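Local coordinates for peptide ABC transporter, peptide-binding protein (PDB 2D5W) that binds oligopeptides, a pentapeptide in this crystal, and probably delivers them to an ABC transporter for uptake into the cell, at residues L335-L340 with Q423-D428; P365-Y370 with I537-L542. All coordinates share one frame; numbering follows the deposited sequence.

Contact 1: residues L335-L340 with Q423-D428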
loop_
_atom_site.group_PDB
_atom_site.type_symbol
_atom_site.label_atom_id
_atom_site.label_comp_id
_atom_site.label_asym_id
_atom_site.label_seq_id
_atom_site.Cartn_x
_atom_site.Cartn_y
_atom_site.Cartn_z
ATOM N N LEU A 335 -10.641 -22.392 7.446
ATOM C CA LEU A 335 -9.384 -21.760 7.840
ATOM C C LEU A 335 -9.419 -21.560 9.351
ATOM O O LEU A 335 -10.223 -20.782 9.864
ATOM C CB LEU A 335 -9.213 -20.408 7.138
ATOM C CG LEU A 335 -9.274 -20.414 5.607
ATOM C CD1 LEU A 335 -8.868 -19.044 5.082
ATOM C CD2 LEU A 335 -8.349 -21.484 5.042
ATOM N N ASN A 336 -8.558 -22.273 10.072
ATOM C CA ASN A 336 -8.534 -22.150 11.521
ATOM C C ASN A 336 -7.729 -20.920 11.908
ATOM O O ASN A 336 -6.612 -21.015 12.420
ATOM C CB ASN A 336 -7.928 -23.400 12.154
ATOM C CG ASN A 336 -8.082 -23.414 13.654
ATOM O OD1 ASN A 336 -8.655 -22.491 14.238
ATOM N ND2 ASN A 336 -7.576 -24.462 14.292
ATOM N N ARG A 337 -8.322 -19.757 11.663
ATOM C CA ARG A 337 -7.674 -18.485 11.943
ATOM C C ARG A 337 -7.389 -18.256 13.421
ATOM O O ARG A 337 -6.309 -17.787 13.782
ATOM C CB ARG A 337 -8.522 -17.342 11.378
ATOM C CG ARG A 337 -8.690 -17.409 9.864
ATOM C CD ARG A 337 -9.623 -16.326 9.366
ATOM N NE ARG A 337 -10.978 -16.522 9.872
ATOM C CZ ARG A 337 -11.888 -15.559 9.968
ATOM N NH1 ARG A 337 -13.094 -15.832 10.443
ATOM N NH2 ARG A 337 -11.596 -14.320 9.596
ATOM N N GLU A 338 -8.346 -18.580 14.282
ATOM C CA GLU A 338 -8.118 -18.388 15.705
ATOM C C GLU A 338 -6.991 -19.303 16.179
ATOM O O GLU A 338 -6.158 -18.898 16.986
ATOM C CB GLU A 338 -9.393 -18.660 16.508
ATOM C CG GLU A 338 -9.220 -18.430 18.006
ATOM C CD GLU A 338 -8.852 -16.994 18.356
ATOM O OE1 GLU A 338 -8.313 -16.775 19.461
ATOM O OE2 GLU A 338 -9.111 -16.081 17.543
ATOM N N GLY A 339 -6.960 -20.533 15.674
ATOM C CA GLY A 339 -5.903 -21.450 16.062
ATOM C C GLY A 339 -4.558 -20.937 15.581
ATOM O O GLY A 339 -3.550 -21.042 16.280
ATOM N N LEU A 340 -4.548 -20.369 14.380
ATOM C CA LEU A 340 -3.333 -19.829 13.787
ATOM C C LEU A 340 -2.776 -18.651 14.581
ATOM O O LEU A 340 -1.601 -18.645 14.944
ATOM C CB LEU A 340 -3.611 -19.390 12.346
ATOM C CG LEU A 340 -2.463 -18.902 11.457
ATOM C CD1 LEU A 340 -1.927 -17.554 11.918
ATOM C CD2 LEU A 340 -1.398 -19.959 11.440
ATOM N N GLN A 423 0.767 -23.888 4.638
ATOM C CA GLN A 423 0.852 -25.284 5.072
ATOM C C GLN A 423 -0.181 -25.607 6.142
ATOM O O GLN A 423 -0.807 -26.672 6.133
ATOM C CB GLN A 423 2.238 -25.579 5.654
ATOM C CG GLN A 423 3.360 -25.659 4.652
ATOM C CD GLN A 423 4.692 -25.966 5.311
ATOM O OE1 GLN A 423 5.659 -26.307 4.636
ATOM N NE2 GLN A 423 4.751 -25.825 6.635
ATOM N N PHE A 424 -0.324 -24.688 7.086
ATOM C CA PHE A 424 -1.255 -24.833 8.192
ATOM C C PHE A 424 -2.687 -24.959 7.661
ATOM O O PHE A 424 -3.417 -25.889 8.013
ATOM C CB PHE A 424 -1.112 -23.613 9.106
ATOM C CG PHE A 424 -1.937 -23.675 10.354
ATOM C CD1 PHE A 424 -1.416 -24.219 11.524
ATOM C CD2 PHE A 424 -3.229 -23.161 10.373
ATOM C CE1 PHE A 424 -2.170 -24.246 12.696
ATOM C CE2 PHE A 424 -3.993 -23.184 11.540
ATOM C CZ PHE A 424 -3.462 -23.727 12.703
ATOM N N PHE A 425 -3.087 -24.017 6.812
ATOM C CA PHE A 425 -4.430 -24.035 6.239
ATOM C C PHE A 425 -4.636 -25.222 5.295
ATOM O O PHE A 425 -5.708 -25.827 5.274
ATOM C CB PHE A 425 -4.698 -22.737 5.467
ATOM C CG PHE A 425 -4.900 -21.520 6.339
ATOM C CD1 PHE A 425 -4.694 -20.250 5.809
ATOM C CD2 PHE A 425 -5.332 -21.629 7.661
ATOM C CE1 PHE A 425 -4.910 -19.110 6.570
ATOM C CE2 PHE A 425 -5.551 -20.482 8.434
ATOM C CZ PHE A 425 -5.341 -19.222 7.882
ATOM N N ALA A 426 -3.613 -25.550 4.513
ATOM C CA ALA A 426 -3.707 -26.652 3.556
ATOM C C ALA A 426 -4.068 -27.978 4.212
ATOM O O ALA A 426 -4.801 -28.784 3.637
ATOM C CB ALA A 426 -2.395 -26.794 2.793
ATOM N N GLU A 427 -3.552 -28.202 5.414
ATOM C CA GLU A 427 -3.818 -29.444 6.127
ATOM C C GLU A 427 -5.307 -29.601 6.427
ATOM O O GLU A 427 -5.861 -30.691 6.296
ATOM C CB GLU A 427 -3.005 -29.486 7.421
ATOM C CG GLU A 427 -3.011 -30.839 8.108
ATOM C CD GLU A 427 -1.985 -30.930 9.218
ATOM O OE1 GLU A 427 -0.787 -30.720 8.934
ATOM O OE2 GLU A 427 -2.373 -31.214 10.371
ATOM N N ASP A 428 -5.961 -28.513 6.822
ATOM C CA ASP A 428 -7.388 -28.561 7.122
ATOM C C ASP A 428 -8.234 -28.572 5.854
ATOM O O ASP A 428 -9.241 -29.276 5.777
ATOM C CB ASP A 428 -7.783 -27.377 8.006
ATOM C CG ASP A 428 -7.375 -27.575 9.454
ATOM O OD1 ASP A 428 -6.985 -26.582 10.105
ATOM O OD2 ASP A 428 -7.457 -28.724 9.945
HETATM O O HOH W 1 -7.226 -24.249 8.693
HETATM O O HOH W 2 -6.529 -26.666 12.776
#
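Different first torsions help F424 and F425, neighbours on one helix, to reach L340 and L335 respectively: CG of F424 is turned away from the main-chain N (chi1 -175°), whereas that of F425 lies anti to the carbonyl carbon (chi1 -72°). The motif they meet is the capped N-terminus of helix 337-345, with N336 as N-cap, packed against helix 416-431 in a solute-binding protein of family 5. Each ring takes one leucine methyl over a face in a CH-pi contact. CD2 of L335 sits 4.0 Å from the F425 ring centroid, over the face and displaced toward the rim, the two side chains crossing at about a right angle. On F424 the methyl is CD2 of L340, closest to CD2 of the ring at 3.8 Å. The edge of the F424 ring is used as well: its CE2 lies 3.5 Å from N336 O, a carbonyl already engaged by L340 N in the helix's first turn. L547 of strand 544-557 touches both L335 and F425, so this pair borders the sheet.

N336 OD1 accepts from G339 N at 3.0 Å, the donor standing well above the carbonyl plane and the N-H...O angle bent to 144°. The polar link to D428 runs through two waters. One accepts from N336 N and the other from N336 ND2, at 2.9 Å; both donate to the same oxygen, D428 OD1, each at 2.7 Å.

Contact 2: residues P365-Y370 with I537-L542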
loop_
_atom_site.group_PDB
_atom_site.type_symbol
_atom_site.label_atom_id
_atom_site.label_comp_id
_atom_site.label_asym_id
_atom_site.label_seq_id
_atom_site.Cartn_x
_atom_site.Cartn_y
_atom_site.Cartn_z
ATOM N N PRO A 365 -16.840 -3.786 14.856
ATOM C CA PRO A 365 -16.588 -5.039 15.573
ATOM C C PRO A 365 -17.768 -6.008 15.593
ATOM O O PRO A 365 -17.639 -7.132 16.079
ATOM C CB PRO A 365 -16.250 -4.554 16.976
ATOM C CG PRO A 365 -17.197 -3.403 17.137
ATOM C CD PRO A 365 -17.072 -2.678 15.804
ATOM N N ASN A 366 -18.900 -5.583 15.040
ATOM C CA ASN A 366 -20.117 -6.390 15.074
ATOM C C ASN A 366 -20.516 -7.189 13.835
ATOM O O ASN A 366 -21.594 -7.784 13.818
ATOM C CB ASN A 366 -21.287 -5.480 15.462
ATOM C CG ASN A 366 -21.012 -4.683 16.722
ATOM O OD1 ASN A 366 -21.408 -3.522 16.831
ATOM N ND2 ASN A 366 -20.338 -5.302 17.683
ATOM N N VAL A 367 -19.674 -7.223 12.807
ATOM C CA VAL A 367 -20.032 -7.961 11.598
ATOM C C VAL A 367 -20.051 -9.473 11.807
ATOM O O VAL A 367 -19.497 -9.990 12.779
ATOM C CB VAL A 367 -19.075 -7.636 10.423
ATOM C CG1 VAL A 367 -19.010 -6.134 10.210
ATOM C CG2 VAL A 367 -17.690 -8.215 10.694
ATOM N N LYS A 368 -20.695 -10.171 10.879
ATOM C CA LYS A 368 -20.804 -11.624 10.920
ATOM C C LYS A 368 -19.420 -12.272 10.977
ATOM O O LYS A 368 -18.511 -11.874 10.246
ATOM C CB LYS A 368 -21.558 -12.104 9.678
ATOM C CG LYS A 368 -21.734 -13.607 9.560
ATOM C CD LYS A 368 -22.543 -13.939 8.314
ATOM C CE LYS A 368 -22.708 -15.435 8.132
ATOM N NZ LYS A 368 -23.520 -15.739 6.922
ATOM N N LYS A 369 -19.267 -13.269 11.845
ATOM C CA LYS A 369 -17.998 -13.976 11.998
ATOM C C LYS A 369 -18.121 -15.422 11.529
ATOM O O LYS A 369 -19.147 -16.074 11.746
ATOM C CB LYS A 369 -17.552 -13.965 13.462
ATOM C CG LYS A 369 -17.332 -12.581 14.051
ATOM C CD LYS A 369 -16.911 -12.682 15.509
ATOM C CE LYS A 369 -16.754 -11.307 16.139
ATOM N NZ LYS A 369 -16.379 -11.401 17.576
ATOM N N TYR A 370 -17.068 -15.923 10.892
ATOM C CA TYR A 370 -17.047 -17.292 10.395
ATOM C C TYR A 370 -16.060 -18.122 11.200
ATOM O O TYR A 370 -14.856 -18.113 10.938
ATOM C CB TYR A 370 -16.660 -17.294 8.919
ATOM C CG TYR A 370 -17.662 -16.584 8.042
ATOM C CD1 TYR A 370 -18.677 -17.289 7.397
ATOM C CD2 TYR A 370 -17.607 -15.201 7.867
ATOM C CE1 TYR A 370 -19.608 -16.640 6.597
ATOM C CE2 TYR A 370 -18.536 -14.538 7.069
ATOM C CZ TYR A 370 -19.532 -15.264 6.436
ATOM O OH TYR A 370 -20.440 -14.619 5.629
ATOM N N ILE A 537 -22.516 -5.880 5.056
ATOM C CA ILE A 537 -22.751 -6.490 3.753
ATOM C C ILE A 537 -21.487 -7.213 3.291
ATOM O O ILE A 537 -21.540 -8.344 2.809
ATOM C CB ILE A 537 -23.139 -5.422 2.709
ATOM C CG1 ILE A 537 -24.512 -4.842 3.056
ATOM C CG2 ILE A 537 -23.143 -6.025 1.312
ATOM C CD1 ILE A 537 -24.893 -3.631 2.233
ATOM N N TRP A 538 -20.346 -6.550 3.454
ATOM C CA TRP A 538 -19.054 -7.104 3.068
ATOM C C TRP A 538 -18.824 -8.463 3.736
ATOM O O TRP A 538 -18.412 -9.426 3.085
ATOM C CB TRP A 538 -17.945 -6.126 3.477
ATOM C CG TRP A 538 -16.561 -6.493 3.015
ATOM C CD1 TRP A 538 -15.912 -6.024 1.908
ATOM C CD2 TRP A 538 -15.657 -7.404 3.653
ATOM N NE1 TRP A 538 -14.659 -6.583 1.817
ATOM C CE2 TRP A 538 -14.477 -7.436 2.875
ATOM C CE3 TRP A 538 -15.728 -8.197 4.808
ATOM C CZ2 TRP A 538 -13.377 -8.233 3.214
ATOM C CZ3 TRP A 538 -14.634 -8.988 5.144
ATOM C CH2 TRP A 538 -13.475 -9.000 4.348
ATOM N N ALA A 539 -19.102 -8.540 5.035
ATOM C CA ALA A 539 -18.898 -9.777 5.780
ATOM C C ALA A 539 -19.811 -10.912 5.327
ATOM O O ALA A 539 -19.428 -12.078 5.387
ATOM C CB ALA A 539 -19.072 -9.527 7.274
ATOM N N GLU A 540 -21.017 -10.585 4.878
ATOM C CA GLU A 540 -21.920 -11.629 4.414
ATOM C C GLU A 540 -21.444 -12.212 3.088
ATOM O O GLU A 540 -21.570 -13.413 2.849
ATOM C CB GLU A 540 -23.340 -11.082 4.242
ATOM C CG GLU A 540 -24.285 -12.050 3.525
ATOM C CD GLU A 540 -24.398 -13.405 4.215
ATOM O OE1 GLU A 540 -24.809 -14.379 3.550
ATOM O OE2 GLU A 540 -24.087 -13.501 5.421
ATOM N N GLU A 541 -20.877 -11.359 2.238
ATOM C CA GLU A 541 -20.420 -11.767 0.913
ATOM C C GLU A 541 -18.973 -12.262 0.816
ATOM O O GLU A 541 -18.631 -12.991 -0.118
ATOM C CB GLU A 541 -20.624 -10.602 -0.056
ATOM C CG GLU A 541 -22.047 -10.059 -0.074
ATOM C CD GLU A 541 -22.864 -10.602 -1.225
ATOM O OE1 GLU A 541 -22.920 -11.837 -1.393
ATOM O OE2 GLU A 541 -23.453 -9.788 -1.966
ATOM N N LEU A 542 -18.130 -11.858 1.763
ATOM C CA LEU A 542 -16.719 -12.256 1.774
ATOM C C LEU A 542 -16.010 -12.143 0.420
ATOM O O LEU A 542 -15.503 -13.134 -0.114
ATOM C CB LEU A 542 -16.567 -13.688 2.300
ATOM C CG LEU A 542 -16.922 -13.944 3.765
ATOM C CD1 LEU A 542 -16.762 -15.429 4.051
ATOM C CD2 LEU A 542 -16.028 -13.117 4.684
#
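Y370 OH donates to A539 O at 2.7 Å, entering 17° from the carbonyl plane with a C=O...O angle of 140°, and that same oxygen lies at the ring's edge. Over one face of the ring comes CD1 of L542, 3.7 Å from the centroid and 16° off its normal, a CH-pi contact. L542 is the first residue past the helix and has positive phi. Replacing Y370 with a phenylalanine would probably leave A539 O without its hydroxyl donor. Beside it, K368 stretches fully extended to put NZ 2.8 Å from E540 OE2, a salt bridge on the syn lone pair; E540 bends at chi2 to meet it. V367 CB closes on A539 CB at 3.7 Å, so the small alanine lets the loop approach the helix.

In the next shell, K325 pairs with E540 OE1, giving the carboxylate a lysine on each oxygen, and H333 meets the Y370 ring edge-to-face. These residues belong to helix 325-333, whose L332 touches both Y370 and L542. The loop before helix 374-383 thus lies against the C-terminal end of helix 524-541, just ahead of strand 544-557.

The two contacts join different helices yet touch each other through R337 and Y370. Contact 1 sets the start of helix 337-345 against helix 416-431 and is partly buried; contact 2, the more buried, sets a loop against the end of helix 524-541, although K368 at its margin is exposed. Their polar chemistry also differs: contact 1 bridges its segments through water and otherwise relies on leucine-phenylalanine packing, whereas contact 2 uses a direct hydroxyl-to-carbonyl bond and a salt bridge. With centres about 19 Å apart, they meet at R337 NH1 and Y370 O, a probable hydrogen bond of 2.9 Å. R337 NH2 binds P546 O, tying both regions to strand 544-557.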